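Local coordinates for Dps family protein (Staphylococcus aureus subsp. aureus, PDB 2D5K) that belongs to the Dps family of dodecameric ferritin-like proteins and probably stores iron and protects DNA against oxidative stress, at residues B[89-92]-B[93-96]; B[98-101]-B[102-106]; B[139-142]-B[143-147]. One frame throughout, in Å; residues are numbered along the deposited sequence.

Interaction 1. Residues B[89-92]-B[93-96]; sequences GYSA and EQMV
Ser91 and Gln94 face each other across the first turn of helix 92-120 and exchange two hydrogen bonds, one in each direction, which makes them a capping box. Ser91 stands at the N-cap. Its OG sits between the backbone N and the carbonyl carbon (chi1 67°), a rotation that turns the hydroxyl oxygen toward the helix, where it accepts from Gln94 N at 3.1 Å. In return the extended chain of Gln94, its CG beside its own backbone N, folds back along the N-cap residue, and the amide oxygen OE1 takes the N-H of Ser91 at 2.9 Å. That bond is fairly straight at the hydrogen (161°), with the donor tilted modestly from the plane of the carbonyl. The exchange brings Ser91 OG within 3.1 Å of Gln94 CG, so the hydroxyl lies close against the side chain that answers it.

Tyr90 crosses Gln94 at about a right angle, its ring plane 51° from the amide plane. Tyr90 CD2 passes 3.9 Å from Gln94 CB, while the tyrosine hydroxyl reaches beyond this turn to Glu98. On another side of Tyr90, its CB packs at 3.9 Å on CG of Met95, whose thioether continues into the interior toward Phe29, Tyr32 and Phe45. The regular helical bonds start here as well: Met95 N donates to Ser91 O at 2.9 Å, and Val96 N donates to Ala92 O.

The N-terminal turn of a helix has amides that no preceding turn can satisfy. Here the serine hydroxyl serves the Gln94 amide and the glutamine carbonyl serves the Ser91 amide, while Tyr90 CB and Met95 CG add a small apolar contact, consistent with the box marking the helix start and tying the incoming loop to it.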
loop_
_atom_site.group_PDB
_atom_site.type_symbol
_atom_site.label_atom_id
_atom_site.label_comp_id
_atom_site.label_asym_id
_atom_site.label_seq_id
_atom_site.Cartn_x
_atom_site.Cartn_y
_atom_site.Cartn_z
ATOM N N GLY B 89 -5.400 -2.654 -42.079
ATOM C CA GLY B 89 -6.483 -3.622 -42.168
ATOM C C GLY B 89 -6.343 -4.975 -41.497
ATOM O O GLY B 89 -6.865 -5.969 -42.002
ATOM N N TYR B 90 -5.656 -5.029 -40.363
ATOM C CA TYR B 90 -5.484 -6.292 -39.659
ATOM C C TYR B 90 -6.623 -6.575 -38.684
ATOM O O TYR B 90 -7.050 -5.693 -37.940
ATOM C CB TYR B 90 -4.153 -6.297 -38.896
ATOM C CG TYR B 90 -2.972 -6.779 -39.709
ATOM C CD1 TYR B 90 -2.812 -6.399 -41.044
ATOM C CD2 TYR B 90 -2.006 -7.606 -39.140
ATOM C CE1 TYR B 90 -1.716 -6.836 -41.791
ATOM C CE2 TYR B 90 -0.908 -8.044 -39.876
ATOM C CZ TYR B 90 -0.769 -7.657 -41.199
ATOM O OH TYR B 90 0.316 -8.090 -41.928
ATOM N N SER B 91 -7.122 -7.806 -38.709
ATOM C CA SER B 91 -8.176 -8.220 -37.792
ATOM C C SER B 91 -7.445 -8.613 -36.511
ATOM O O SER B 91 -6.223 -8.767 -36.525
ATOM C CB SER B 91 -8.911 -9.442 -38.340
ATOM O OG SER B 91 -8.051 -10.567 -38.362
ATOM N N ALA B 92 -8.178 -8.785 -35.416
ATOM C CA ALA B 92 -7.551 -9.169 -34.152
ATOM C C ALA B 92 -6.767 -10.467 -34.336
ATOM O O ALA B 92 -5.646 -10.605 -33.854
ATOM C CB ALA B 92 -8.610 -9.348 -33.071
ATOM N N GLU B 93 -7.364 -11.421 -35.043
ATOM C CA GLU B 93 -6.707 -12.698 -35.278
ATOM C C GLU B 93 -5.399 -12.517 -36.047
ATOM O O GLU B 93 -4.385 -13.124 -35.711
ATOM C CB GLU B 93 -7.646 -13.637 -36.046
ATOM C CG GLU B 93 -7.094 -15.036 -36.245
ATOM C CD GLU B 93 -6.846 -15.359 -37.702
ATOM O OE1 GLU B 93 -6.158 -14.565 -38.380
ATOM O OE2 GLU B 93 -7.334 -16.410 -38.169
ATOM N N GLN B 94 -5.418 -11.673 -37.074
ATOM C CA GLN B 94 -4.218 -11.437 -37.874
ATOM C C GLN B 94 -3.140 -10.737 -37.053
ATOM O O GLN B 94 -1.948 -10.940 -37.273
ATOM C CB GLN B 94 -4.563 -10.615 -39.118
ATOM C CG GLN B 94 -5.538 -11.322 -40.048
ATOM C CD GLN B 94 -5.971 -10.461 -41.217
ATOM O OE1 GLN B 94 -6.243 -9.271 -41.061
ATOM N NE2 GLN B 94 -6.053 -11.067 -42.399
ATOM N N MET B 95 -3.559 -9.912 -36.100
ATOM C CA MET B 95 -2.593 -9.219 -35.253
ATOM C C MET B 95 -1.878 -10.236 -34.373
ATOM O O MET B 95 -0.654 -10.219 -34.259
ATOM C CB MET B 95 -3.295 -8.190 -34.363
ATOM C CG MET B 95 -3.902 -7.024 -35.118
ATOM S SD MET B 95 -4.735 -5.891 -33.991
ATOM C CE MET B 95 -4.966 -4.470 -35.066
ATOM N N VAL B 96 -2.648 -11.122 -33.750
ATOM C CA VAL B 96 -2.064 -12.131 -32.875
ATOM C C VAL B 96 -1.199 -13.087 -33.691
ATOM O O VAL B 96 -0.142 -13.513 -33.235
ATOM C CB VAL B 96 -3.159 -12.902 -32.108
ATOM C CG1 VAL B 96 -2.533 -13.985 -31.242
ATOM C CG2 VAL B 96 -3.951 -11.935 -31.244
#

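Interaction 2. Residues B[98-101]-B[102-106]; sequences ELSQ and DFTNI
Gln101 and Asn105, one helical turn apart on the outer side of helix 92-120, join their amides through a single bond from Gln101 NE2 to Asn105 OD1 at 3.0 Å. The Gln101 chain leaves with CG anti to its backbone N (chi1 -173°) and then bends at chi2, which swings the amide along the helix toward Asn105. The acceptor lies in the amide plane of Gln101, but the donor stands 39° out of the carbonyl plane of Asn105, and the two amide planes are 41° apart.

Glu98 and Asp102 approach on a different side, with Glu98 CG 4.0 Å from Asp102 OD2 and the carboxylate planes steeply inclined. Their like charges, Glu98 OE2 to Asp102 OD2 at 4.5 Å, are bridged by Lys25 from helix 5-32, which forms a salt bridge with each and probably offsets their repulsion.

Ser100 and Thr104 share a water, which donates to Ser100 OG and lies 2.7 Å from Thr104 OG1. Both hydroxyls also hydrogen-bond to the amide of Asn140; this residue of helix 123-147 thus probably helps to position them. Backbone bonds such as Phe103 N to Leu99 O, 2.8 Å, carry the turn itself.

The two sides of this helix thus serve different neighbours within the four-helix bundle. Leu99 and Ile106 pack against helix 5-32, alongside the lysine bridge, whereas Phe103, Ser100 and Thr104 meet helix 123-147, where the Phe103 ring stands edge-to-face with Phe143.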
loop_
_atom_site.group_PDB
_atom_site.type_symbol
_atom_site.label_atom_id
_atom_site.label_comp_id
_atom_site.label_asym_id
_atom_site.label_seq_id
_atom_site.Cartn_x
_atom_site.Cartn_y
_atom_site.Cartn_z
ATOM N N GLU B 98 0.514 -12.374 -36.403
ATOM C CA GLU B 98 1.774 -11.717 -36.715
ATOM C C GLU B 98 2.680 -11.609 -35.498
ATOM O O GLU B 98 3.888 -11.806 -35.604
ATOM C CB GLU B 98 1.553 -10.322 -37.305
ATOM C CG GLU B 98 2.871 -9.676 -37.731
ATOM C CD GLU B 98 2.696 -8.560 -38.734
ATOM O OE1 GLU B 98 2.084 -8.804 -39.794
ATOM O OE2 GLU B 98 3.180 -7.442 -38.468
ATOM N N LEU B 99 2.108 -11.291 -34.341
ATOM C CA LEU B 99 2.928 -11.199 -33.139
ATOM C C LEU B 99 3.525 -12.571 -32.848
ATOM O O LEU B 99 4.681 -12.682 -32.437
ATOM C CB LEU B 99 2.092 -10.728 -31.946
ATOM C CG LEU B 99 1.667 -9.259 -31.973
ATOM C CD1 LEU B 99 0.818 -8.960 -30.748
ATOM C CD2 LEU B 99 2.905 -8.363 -31.997
ATOM N N SER B 100 2.744 -13.625 -33.067
ATOM C CA SER B 100 3.255 -14.965 -32.819
ATOM C C SER B 100 4.445 -15.239 -33.731
ATOM O O SER B 100 5.465 -15.768 -33.286
ATOM C CB SER B 100 2.174 -16.022 -33.051
ATOM O OG SER B 100 2.706 -17.319 -32.826
ATOM N N GLN B 101 4.322 -14.878 -35.006
ATOM C CA GLN B 101 5.425 -15.090 -35.933
ATOM C C GLN B 101 6.629 -14.253 -35.501
ATOM O O GLN B 101 7.765 -14.713 -35.585
ATOM C CB GLN B 101 5.027 -14.724 -37.364
ATOM C CG GLN B 101 6.100 -15.082 -38.394
ATOM C CD GLN B 101 6.397 -16.574 -38.438
ATOM O OE1 GLN B 101 5.511 -17.385 -38.707
ATOM N NE2 GLN B 101 7.649 -16.943 -38.173
ATOM N N ASP B 102 6.386 -13.027 -35.042
ATOM C CA ASP B 102 7.487 -12.180 -34.585
ATOM C C ASP B 102 8.182 -12.833 -33.394
ATOM O O ASP B 102 9.410 -12.896 -33.335
ATOM C CB ASP B 102 6.993 -10.792 -34.155
ATOM C CG ASP B 102 6.678 -9.886 -35.333
ATOM O OD1 ASP B 102 7.290 -10.067 -36.408
ATOM O OD2 ASP B 102 5.832 -8.981 -35.178
ATOM N N PHE B 103 7.389 -13.313 -32.440
ATOM C CA PHE B 103 7.959 -13.942 -31.256
ATOM C C PHE B 103 8.711 -15.220 -31.590
ATOM O O PHE B 103 9.720 -15.535 -30.958
ATOM C CB PHE B 103 6.865 -14.179 -30.216
ATOM C CG PHE B 103 6.517 -12.941 -29.423
ATOM C CD1 PHE B 103 6.329 -11.718 -30.062
ATOM C CD2 PHE B 103 6.393 -12.994 -28.039
ATOM C CE1 PHE B 103 6.024 -10.566 -29.336
ATOM C CE2 PHE B 103 6.088 -11.849 -27.303
ATOM C CZ PHE B 103 5.905 -10.633 -27.953
ATOM N N THR B 104 8.235 -15.951 -32.593
ATOM C CA THR B 104 8.923 -17.166 -33.015
ATOM C C THR B 104 10.277 -16.755 -33.599
ATOM O O THR B 104 11.308 -17.372 -33.307
ATOM C CB THR B 104 8.112 -17.924 -34.096
ATOM O OG1 THR B 104 6.960 -18.524 -33.491
ATOM C CG2 THR B 104 8.968 -19.013 -34.753
ATOM N N ASN B 105 10.274 -15.706 -34.420
ATOM C CA ASN B 105 11.506 -15.224 -35.036
ATOM C C ASN B 105 12.500 -14.708 -34.002
ATOM O O ASN B 105 13.697 -14.984 -34.085
ATOM C CB ASN B 105 11.215 -14.109 -36.044
ATOM C CG ASN B 105 10.406 -14.592 -37.232
ATOM O OD1 ASN B 105 10.361 -15.791 -37.525
ATOM N ND2 ASN B 105 9.773 -13.658 -37.934
ATOM N N ILE B 106 11.998 -13.946 -33.037
ATOM C CA ILE B 106 12.847 -13.396 -31.991
ATOM C C ILE B 106 13.432 -14.508 -31.121
ATOM O O ILE B 106 14.617 -14.483 -30.786
ATOM C CB ILE B 106 12.048 -12.408 -31.114
ATOM C CG1 ILE B 106 11.718 -11.160 -31.939
ATOM C CG2 ILE B 106 12.845 -12.047 -29.851
ATOM C CD1 ILE B 106 10.659 -10.262 -31.317
HETATM O O HOH W 1 4.743 -18.705 -35.009
#

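Interaction 3. Residues B[139-142]-B[143-147]; sequences HNWM and FKSYL
The closing turns of helix 123-147, the last helix of the four-helix bundle, bring His139 and Phe143 together at its buried side. The Phe143 ring lies beneath the carbonyl of its own helix: His139 O sits 3.3 Å above one face, offset toward the rim, and also accepts the Phe143 N-H at 2.8 Å. CG of Phe143 is anti to the carbonyl carbon (chi1 -62°), which folds the ring back along the preceding turn until its CZ comes 4.0 Å from His139 CB. The His139 imidazole turns off toward helix 38-65, where NE2 is hydrogen-bonded to Glu51.

Asn140 presents its amide to two neighbours. The fully extended Lys144 crosses it at a slant, placing CE 3.8 Å from Asn140 ND2, while the Phe143 ring crosses the amide at about a right angle, with planes 65° apart. Helix 92-120 already engages the polar atoms of this amide.

Trp141 O receives two donors from Ser145: the backbone N at 2.9 Å and OG at 3.0 Å, arriving from opposite faces of the carbonyl plane, the hydroxyl 39° out of it. Beyond the bond, the indole packs between subunits, meeting Trp31 and His42 of one neighbouring copy and Leu64 of another.

Chemically, the turn is divided by direction. Aromatic packing and an asparagine whose amide is satisfied from the adjacent helix face the bundle, while the Ser145 hydroxyl donates a second hydrogen bond to Trp141 O, so its proton is used within its own helix where Trp141 and Ser145 lie against other subunits of the dodecamer.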
loop_
_atom_site.group_PDB
_atom_site.type_symbol
_atom_site.label_atom_id
_atom_site.label_comp_id
_atom_site.label_asym_id
_atom_site.label_seq_id
_atom_site.Cartn_x
_atom_site.Cartn_y
_atom_site.Cartn_z
ATOM N N HIS B 139 4.721 -15.993 -23.833
ATOM C CA HIS B 139 3.703 -15.225 -24.543
ATOM C C HIS B 139 3.305 -15.933 -25.833
ATOM O O HIS B 139 2.131 -15.964 -26.198
ATOM C CB HIS B 139 4.221 -13.832 -24.904
ATOM C CG HIS B 139 4.357 -12.910 -23.733
ATOM N ND1 HIS B 139 3.304 -12.609 -22.896
ATOM C CD2 HIS B 139 5.417 -12.201 -23.279
ATOM C CE1 HIS B 139 3.711 -11.751 -21.976
ATOM N NE2 HIS B 139 4.988 -11.489 -22.187
ATOM N N ASN B 140 4.287 -16.500 -26.526
ATOM C CA ASN B 140 4.000 -17.173 -27.783
ATOM C C ASN B 140 3.061 -18.353 -27.571
ATOM O O ASN B 140 2.168 -18.591 -28.382
ATOM C CB ASN B 140 5.297 -17.624 -28.458
ATOM C CG ASN B 140 5.170 -17.680 -29.969
ATOM O OD1 ASN B 140 4.136 -17.306 -30.527
ATOM N ND2 ASN B 140 6.220 -18.137 -30.637
ATOM N N TRP B 141 3.250 -19.094 -26.480
ATOM C CA TRP B 141 2.359 -20.212 -26.200
ATOM C C TRP B 141 0.943 -19.659 -26.043
ATOM O O TRP B 141 -0.016 -20.227 -26.561
ATOM C CB TRP B 141 2.783 -20.950 -24.921
ATOM C CG TRP B 141 1.623 -21.551 -24.178
ATOM C CD1 TRP B 141 0.714 -22.454 -24.661
ATOM C CD2 TRP B 141 1.187 -21.213 -22.855
ATOM N NE1 TRP B 141 -0.266 -22.687 -23.725
ATOM C CE2 TRP B 141 -0.001 -21.938 -22.609
ATOM C CE3 TRP B 141 1.685 -20.364 -21.857
ATOM C CZ2 TRP B 141 -0.704 -21.837 -21.402
ATOM C CZ3 TRP B 141 0.984 -20.266 -20.655
ATOM C CH2 TRP B 141 -0.197 -20.997 -20.441
ATOM N N MET B 142 0.811 -18.543 -25.329
ATOM C CA MET B 142 -0.503 -17.937 -25.140
ATOM C C MET B 142 -1.105 -17.494 -26.479
ATOM O O MET B 142 -2.291 -17.720 -26.725
ATOM C CB MET B 142 -0.411 -16.746 -24.178
ATOM C CG MET B 142 0.088 -17.130 -22.793
ATOM S SD MET B 142 0.075 -15.739 -21.650
ATOM C CE MET B 142 0.548 -16.564 -20.125
ATOM N N PHE B 143 -0.301 -16.873 -27.342
ATOM C CA PHE B 143 -0.800 -16.434 -28.647
ATOM C C PHE B 143 -1.307 -17.636 -29.439
ATOM O O PHE B 143 -2.406 -17.605 -30.000
ATOM C CB PHE B 143 0.292 -15.750 -29.483
ATOM C CG PHE B 143 0.858 -14.502 -28.861
ATOM C CD1 PHE B 143 0.073 -13.680 -28.059
ATOM C CD2 PHE B 143 2.180 -14.135 -29.108
ATOM C CE1 PHE B 143 0.596 -12.508 -27.506
ATOM C CE2 PHE B 143 2.714 -12.961 -28.560
ATOM C CZ PHE B 143 1.917 -12.149 -27.758
ATOM N N LYS B 144 -0.497 -18.688 -29.490
ATOM C CA LYS B 144 -0.872 -19.893 -30.227
ATOM C C LYS B 144 -2.121 -20.552 -29.662
ATOM O O LYS B 144 -2.911 -21.130 -30.408
ATOM C CB LYS B 144 0.284 -20.892 -30.231
ATOM C CG LYS B 144 1.507 -20.407 -30.996
ATOM C CD LYS B 144 2.639 -21.419 -30.900
ATOM C CE LYS B 144 3.871 -20.954 -31.654
ATOM N NZ LYS B 144 4.960 -21.974 -31.572
ATOM N N SER B 145 -2.304 -20.466 -28.348
ATOM C CA SER B 145 -3.484 -21.051 -27.722
ATOM C C SER B 145 -4.706 -20.228 -28.115
ATOM O O SER B 145 -5.761 -20.777 -28.437
ATOM C CB SER B 145 -3.324 -21.077 -26.196
ATOM O OG SER B 145 -2.296 -21.978 -25.819
ATOM N N TYR B 146 -4.558 -18.908 -28.097
ATOM C CA TYR B 146 -5.647 -18.012 -28.474
ATOM C C TYR B 146 -6.063 -18.294 -29.921
ATOM O O TYR B 146 -7.248 -18.275 -30.256
ATOM C CB TYR B 146 -5.191 -16.553 -28.353
ATOM C CG TYR B 146 -6.175 -15.544 -28.907
ATOM C CD1 TYR B 146 -7.188 -15.015 -28.110
ATOM C CD2 TYR B 146 -6.104 -15.133 -30.240
ATOM C CE1 TYR B 146 -8.108 -14.100 -28.627
ATOM C CE2 TYR B 146 -7.019 -14.222 -30.766
ATOM C CZ TYR B 146 -8.018 -13.710 -29.953
ATOM O OH TYR B 146 -8.926 -12.816 -30.469
ATOM N N LEU B 147 -5.072 -18.561 -30.766
ATOM C CA LEU B 147 -5.297 -18.820 -32.189
ATOM C C LEU B 147 -5.799 -20.216 -32.542
ATOM O O LEU B 147 -6.265 -20.445 -33.660
ATOM C CB LEU B 147 -4.008 -18.547 -32.966
ATOM C CG LEU B 147 -3.522 -17.097 -32.974
ATOM C CD1 LEU B 147 -2.114 -17.027 -33.546
ATOM C CD2 LEU B 147 -4.490 -16.246 -33.790
#

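Interactions 1 and 2 succeed one another on helix 92-120, and interaction 3 lies on helix 123-147 beside both. Interaction 3 is the most buried and alone makes wide contact with other subunits; the other two are partly buried, interaction 2 lying nearest the chain centre and interaction 1, at the helix start, farthest from it. Their chemistry differs accordingly: capped amides in 89-96; like carboxylates bridged by an outside lysine, and an amide-amide bond, in 98-106; a ring under a backbone carbonyl and a serine hydroxyl bonded back to its own helix in 139-147. Tyr90 OH to Glu98 OE1 (2.9 Å) ties 1 to 2. Asn140 hydrogen bonds join 2 and 3, whereas 1 and 3 meet by packing, Val96 and Glu93 against the end of helix 123-147.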